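CmeC (Campylobacter jejuni, PDB 4MT4) forms a trimeric outer membrane channel of the outer membrane factor family and probably serves as the exit duct for efflux of compounds from the cell. Local coordinates at residues V160-N172 / N429-D441. Residues are numbered along the deposited sequence; the frame is centred on the assembly and turned at random.
Sequences VQTYFNLVNAYEN and NNIKYSYANSIVD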
loop_
_atom_site.group_PDB
_atom_site.type_symbol
_atom_site.label_atom_id
_atom_site.label_comp_id
_atom_site.label_asym_id
_atom_site.label_seq_id
_atom_site.Cartn_x
_atom_site.Cartn_y
_atom_site.Cartn_z
ATOM N N VAL B 160 5.303 -16.255 -15.321
ATOM C CA VAL B 160 5.123 -16.549 -16.741
ATOM C C VAL B 160 5.179 -15.279 -17.584
ATOM O O VAL B 160 5.847 -15.235 -18.620
ATOM C CB VAL B 160 3.780 -17.268 -17.003
ATOM C CG1 VAL B 160 3.516 -17.394 -18.496
ATOM C CG2 VAL B 160 3.770 -18.635 -16.337
ATOM N N GLN B 161 4.477 -14.245 -17.131
ATOM C CA GLN B 161 4.409 -12.986 -17.863
ATOM C C GLN B 161 5.725 -12.213 -17.798
ATOM O O GLN B 161 6.033 -11.427 -18.692
ATOM C CB GLN B 161 3.261 -12.122 -17.333
ATOM C CG GLN B 161 1.873 -12.641 -17.694
ATOM C CD GLN B 161 0.764 -11.692 -17.282
ATOM O OE1 GLN B 161 0.933 -10.881 -16.371
ATOM N NE2 GLN B 161 -0.377 -11.783 -17.958
ATOM N N THR B 162 6.499 -12.437 -16.740
ATOM C CA THR B 162 7.824 -11.834 -16.624
ATOM C C THR B 162 8.790 -12.535 -17.574
ATOM O O THR B 162 9.646 -11.898 -18.191
ATOM C CB THR B 162 8.364 -11.909 -15.182
ATOM O OG1 THR B 162 7.514 -11.151 -14.315
ATOM C CG2 THR B 162 9.781 -11.356 -15.100
ATOM N N TYR B 163 8.636 -13.851 -17.688
ATOM C CA TYR B 163 9.435 -14.644 -18.615
ATOM C C TYR B 163 9.237 -14.168 -20.049
ATOM O O TYR B 163 10.202 -13.963 -20.783
ATOM C CB TYR B 163 9.073 -16.128 -18.502
ATOM C CG TYR B 163 9.646 -16.999 -19.603
ATOM C CD1 TYR B 163 10.950 -17.471 -19.533
ATOM C CD2 TYR B 163 8.880 -17.353 -20.707
ATOM C CE1 TYR B 163 11.479 -18.269 -20.533
ATOM C CE2 TYR B 163 9.399 -18.149 -21.714
ATOM C CZ TYR B 163 10.698 -18.604 -21.622
ATOM O OH TYR B 163 11.220 -19.397 -22.616
ATOM N N PHE B 164 7.978 -13.990 -20.433
ATOM C CA PHE B 164 7.629 -13.573 -21.785
ATOM C C PHE B 164 8.070 -12.141 -22.073
ATOM O O PHE B 164 8.450 -11.817 -23.199
ATOM C CB PHE B 164 6.123 -13.716 -22.010
ATOM C CG PHE B 164 5.696 -15.111 -22.369
ATOM C CD1 PHE B 164 6.476 -15.889 -23.209
ATOM C CD2 PHE B 164 4.525 -15.649 -21.861
ATOM C CE1 PHE B 164 6.092 -17.174 -23.543
ATOM C CE2 PHE B 164 4.135 -16.936 -22.190
ATOM C CZ PHE B 164 4.921 -17.700 -23.032
ATOM N N ASN B 165 8.017 -11.286 -21.056
ATOM C CA ASN B 165 8.527 -9.926 -21.180
ATOM C C ASN B 165 10.043 -9.929 -21.335
ATOM O O ASN B 165 10.615 -9.051 -21.985
ATOM C CB ASN B 165 8.125 -9.080 -19.972
ATOM C CG ASN B 165 6.665 -8.676 -19.998
ATOM O OD1 ASN B 165 6.037 -8.639 -21.057
ATOM N ND2 ASN B 165 6.117 -8.365 -18.829
ATOM N N LEU B 166 10.687 -10.924 -20.733
ATOM C CA LEU B 166 12.131 -11.081 -20.846
ATOM C C LEU B 166 12.519 -11.550 -22.245
ATOM O O LEU B 166 13.461 -11.028 -22.843
ATOM C CB LEU B 166 12.650 -12.066 -19.801
ATOM C CG LEU B 166 14.138 -12.406 -19.908
ATOM C CD1 LEU B 166 14.989 -11.155 -19.731
ATOM C CD2 LEU B 166 14.529 -13.476 -18.902
ATOM N N VAL B 167 11.790 -12.538 -22.758
ATOM C CA VAL B 167 12.022 -13.046 -24.107
ATOM C C VAL B 167 11.762 -11.948 -25.130
ATOM O O VAL B 167 12.469 -11.832 -26.131
ATOM C CB VAL B 167 11.129 -14.265 -24.422
ATOM C CG1 VAL B 167 11.425 -14.793 -25.812
ATOM C CG2 VAL B 167 11.335 -15.357 -23.386
ATOM N N ASN B 168 10.740 -11.143 -24.864
ATOM C CA ASN B 168 10.423 -9.986 -25.688
ATOM C C ASN B 168 11.590 -9.006 -25.689
ATOM O O ASN B 168 11.923 -8.413 -26.714
ATOM C CB ASN B 168 9.154 -9.304 -25.174
ATOM C CG ASN B 168 8.563 -8.321 -26.167
ATOM O OD1 ASN B 168 7.492 -7.764 -25.931
ATOM N ND2 ASN B 168 9.246 -8.114 -27.286
ATOM N N ALA B 169 12.212 -8.850 -24.526
ATOM C CA ALA B 169 13.343 -7.945 -24.372
ATOM C C ALA B 169 14.580 -8.483 -25.083
ATOM O O ALA B 169 15.361 -7.718 -25.646
ATOM C CB ALA B 169 13.633 -7.713 -22.902
ATOM N N TYR B 170 14.750 -9.801 -25.058
ATOM C CA TYR B 170 15.855 -10.442 -25.762
ATOM C C TYR B 170 15.714 -10.269 -27.272
ATOM O O TYR B 170 16.687 -9.968 -27.966
ATOM C CB TYR B 170 15.933 -11.931 -25.417
ATOM C CG TYR B 170 16.780 -12.255 -24.206
ATOM C CD1 TYR B 170 18.153 -12.035 -24.215
ATOM C CD2 TYR B 170 16.212 -12.802 -23.063
ATOM C CE1 TYR B 170 18.933 -12.336 -23.111
ATOM C CE2 TYR B 170 16.984 -13.108 -21.956
ATOM C CZ TYR B 170 18.343 -12.873 -21.985
ATOM O OH TYR B 170 19.109 -13.178 -20.882
ATOM N N GLU B 171 14.495 -10.458 -27.769
ATOM C CA GLU B 171 14.208 -10.361 -29.196
ATOM C C GLU B 171 14.454 -8.956 -29.735
ATOM O O GLU B 171 15.047 -8.788 -30.800
ATOM C CB GLU B 171 12.764 -10.781 -29.476
ATOM C CG GLU B 171 12.529 -12.281 -29.385
ATOM C CD GLU B 171 13.155 -13.036 -30.541
ATOM O OE1 GLU B 171 12.616 -12.954 -31.665
ATOM O OE2 GLU B 171 14.188 -13.706 -30.326
ATOM N N ASN B 172 13.994 -7.950 -28.997
ATOM C CA ASN B 172 14.200 -6.564 -29.397
ATOM C C ASN B 172 15.671 -6.167 -29.315
ATOM O O ASN B 172 16.155 -5.381 -30.130
ATOM C CB ASN B 172 13.355 -5.622 -28.538
ATOM C CG ASN B 172 11.879 -5.696 -28.874
ATOM O OD1 ASN B 172 11.497 -6.172 -29.941
ATOM N ND2 ASN B 172 11.041 -5.214 -27.963
ATOM N N ASN B 429 7.315 -7.954 -32.305
ATOM C CA ASN B 429 7.806 -8.663 -31.130
ATOM C C ASN B 429 6.972 -8.331 -29.898
ATOM O O ASN B 429 6.606 -9.216 -29.126
ATOM C CB ASN B 429 9.275 -8.328 -30.864
ATOM C CG ASN B 429 10.212 -8.951 -31.878
ATOM O OD1 ASN B 429 9.910 -9.990 -32.463
ATOM N ND2 ASN B 429 11.362 -8.322 -32.084
ATOM N N ASN B 430 6.671 -7.048 -29.728
ATOM C CA ASN B 430 5.893 -6.580 -28.588
ATOM C C ASN B 430 4.463 -7.111 -28.597
ATOM O O ASN B 430 3.917 -7.447 -27.550
ATOM C CB ASN B 430 5.883 -5.052 -28.552
ATOM C CG ASN B 430 7.263 -4.466 -28.324
ATOM O OD1 ASN B 430 8.250 -5.197 -28.228
ATOM N ND2 ASN B 430 7.341 -3.143 -28.241
ATOM N N ILE B 431 3.864 -7.179 -29.781
ATOM C CA ILE B 431 2.521 -7.728 -29.935
ATOM C C ILE B 431 2.523 -9.230 -29.667
ATOM O O ILE B 431 1.609 -9.765 -29.040
ATOM C CB ILE B 431 1.958 -7.462 -31.350
ATOM C CG1 ILE B 431 1.761 -5.963 -31.571
ATOM C CG2 ILE B 431 0.643 -8.202 -31.562
ATOM C CD1 ILE B 431 0.760 -5.331 -30.635
ATOM N N LYS B 432 3.571 -9.896 -30.141
ATOM C CA LYS B 432 3.696 -11.345 -30.038
ATOM C C LYS B 432 3.616 -11.837 -28.594
ATOM O O LYS B 432 2.934 -12.821 -28.299
ATOM C CB LYS B 432 5.013 -11.796 -30.667
ATOM C CG LYS B 432 5.152 -13.298 -30.838
ATOM C CD LYS B 432 6.438 -13.633 -31.574
ATOM C CE LYS B 432 6.549 -12.845 -32.873
ATOM N NZ LYS B 432 7.859 -13.047 -33.555
ATOM N N TYR B 433 4.309 -11.142 -27.695
ATOM C CA TYR B 433 4.379 -11.557 -26.299
ATOM C C TYR B 433 3.338 -10.840 -25.451
ATOM O O TYR B 433 3.077 -11.225 -24.313
ATOM C CB TYR B 433 5.787 -11.325 -25.748
ATOM C CG TYR B 433 6.820 -12.178 -26.446
ATOM C CD1 TYR B 433 7.123 -13.453 -25.988
ATOM C CD2 TYR B 433 7.474 -11.718 -27.580
ATOM C CE1 TYR B 433 8.057 -14.240 -26.634
ATOM C CE2 TYR B 433 8.407 -12.494 -28.232
ATOM C CZ TYR B 433 8.697 -13.754 -27.758
ATOM O OH TYR B 433 9.628 -14.526 -28.412
ATOM N N SER B 434 2.738 -9.796 -26.013
ATOM C CA SER B 434 1.563 -9.197 -25.398
ATOM C C SER B 434 0.388 -10.143 -25.583
ATOM O O SER B 434 -0.537 -10.167 -24.774
ATOM C CB SER B 434 1.249 -7.827 -26.002
ATOM O OG SER B 434 2.274 -6.893 -25.707
ATOM N N TYR B 435 0.434 -10.925 -26.657
ATOM C CA TYR B 435 -0.593 -11.924 -26.914
ATOM C C TYR B 435 -0.397 -13.135 -26.015
ATOM O O TYR B 435 -1.364 -13.739 -25.554
ATOM C CB TYR B 435 -0.590 -12.359 -28.382
ATOM C CG TYR B 435 -1.677 -13.365 -28.695
ATOM C CD1 TYR B 435 -3.005 -12.968 -28.798
ATOM C CD2 TYR B 435 -1.379 -14.710 -28.879
ATOM C CE1 TYR B 435 -4.004 -13.883 -29.075
ATOM C CE2 TYR B 435 -2.372 -15.629 -29.157
ATOM C CZ TYR B 435 -3.682 -15.212 -29.256
ATOM O OH TYR B 435 -4.675 -16.128 -29.535
ATOM N N ALA B 436 0.864 -13.487 -25.777
ATOM C CA ALA B 436 1.200 -14.581 -24.872
ATOM C C ALA B 436 0.718 -14.259 -23.463
ATOM O O ALA B 436 0.140 -15.108 -22.785
ATOM C CB ALA B 436 2.699 -14.841 -24.880
ATOM N N ASN B 437 0.952 -13.023 -23.034
ATOM C CA ASN B 437 0.507 -12.566 -21.724
ATOM C C ASN B 437 -1.002 -12.353 -21.671
ATOM O O ASN B 437 -1.599 -12.357 -20.594
ATOM C CB ASN B 437 1.226 -11.273 -21.333
ATOM C CG ASN B 437 2.694 -11.493 -21.022
ATOM O OD1 ASN B 437 3.143 -12.627 -20.862
ATOM N ND2 ASN B 437 3.447 -10.403 -20.924
ATOM N N SER B 438 -1.613 -12.159 -22.835
ATOM C CA SER B 438 -3.061 -12.003 -22.913
ATOM C C SER B 438 -3.733 -13.339 -22.628
ATOM O O SER B 438 -4.832 -13.388 -22.075
ATOM C CB SER B 438 -3.487 -11.472 -24.283
ATOM O OG SER B 438 -3.383 -12.476 -25.279
ATOM N N ILE B 439 -3.063 -14.422 -23.012
ATOM C CA ILE B 439 -3.545 -15.767 -22.721
ATOM C C ILE B 439 -3.559 -15.997 -21.216
ATOM O O ILE B 439 -4.524 -16.522 -20.663
ATOM C CB ILE B 439 -2.671 -16.847 -23.392
ATOM C CG1 ILE B 439 -2.617 -16.632 -24.905
ATOM C CG2 ILE B 439 -3.200 -18.234 -23.075
ATOM C CD1 ILE B 439 -3.963 -16.736 -25.583
ATOM N N VAL B 440 -2.477 -15.590 -20.562
ATOM C CA VAL B 440 -2.329 -15.744 -19.121
ATOM C C VAL B 440 -3.391 -14.954 -18.357
ATOM O O VAL B 440 -3.960 -15.447 -17.382
ATOM C CB VAL B 440 -0.927 -15.293 -18.657
ATOM C CG1 VAL B 440 -0.775 -15.464 -17.154
ATOM C CG2 VAL B 440 0.146 -16.076 -19.395
ATOM N N ASP B 441 -3.656 -13.730 -18.811
ATOM C CA ASP B 441 -4.648 -12.870 -18.173
ATOM C C ASP B 441 -6.029 -13.518 -18.162
ATOM O O ASP B 441 -6.759 -13.423 -17.177
ATOM C CB ASP B 441 -4.711 -11.510 -18.873
ATOM C CG ASP B 441 -3.526 -10.625 -18.532
ATOM O OD1 ASP B 441 -2.980 -10.767 -17.418
ATOM O OD2 ASP B 441 -3.142 -9.786 -19.376
HETATM O O HOH W 1 10.157 -13.840 -31.127
#
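Tyr433 lays its ring against helix 160-172, among Phe164, Val167, Asn168 and Glu171, as a knob in a hole. The backbone of Val167 and Asn168 covers one face of the ring, with Asn168 N over its centre. CG1 of Val167 comes close to the hydroxyl end, 3.5 Å from Tyr433 CZ. The side chains of Phe164 and Tyr433 stand roughly perpendicular to each other, Phe164 CD1 lying level with the tyrosine ring at its rim. One face of the Phe164 ring receives the methyl of Ala436 in a CH-pi contact, CB lying 3.7 Å from the ring centroid. Asn437 is the second knob, among Val160, Gln161, Phe164 and Asn165. Its OD1 is buried against Gln161 CA and Phe164 CB and has no hydrogen-bond partner.

Amides border this apolar strip. The extended chain of Gln161 (chi2 -174°) carries NE2 across to two acceptors. Gln161 NE2 lies 3.0 Å from Asn437 O. Its bond to Asp441 OD1, 2.8 Å, is the straighter of the two, although NE2 approaches well out of the carboxylate plane. Further along, Asn430 OD1 accepts two bonds, from Asn172 ND2 at 2.8 Å and from Asn168 ND2 at 3.2 Å. The Asn172 bond is nearly straight (173°) and uses a lone pair in the carbonyl plane. Asn172 OD1 in turn accepts from Asn429 ND2 at 3.0 Å, so Asn172 bridges two successive residues of the other helix. A water joins Tyr433 OH to Glu171 OE1.

The two helices run antiparallel (172°), their axes 9.3 Å apart, as part of the long helical tunnel of the outer membrane factor fold. Helix 201-236 packs on 160-172 through Thr162, Asn165, Leu166 and Ala169. Helix 339-405 packs on 429-441 through Ile431, Lys432 and Tyr435, and Ile431 also touches Leu216 of a neighbouring subunit.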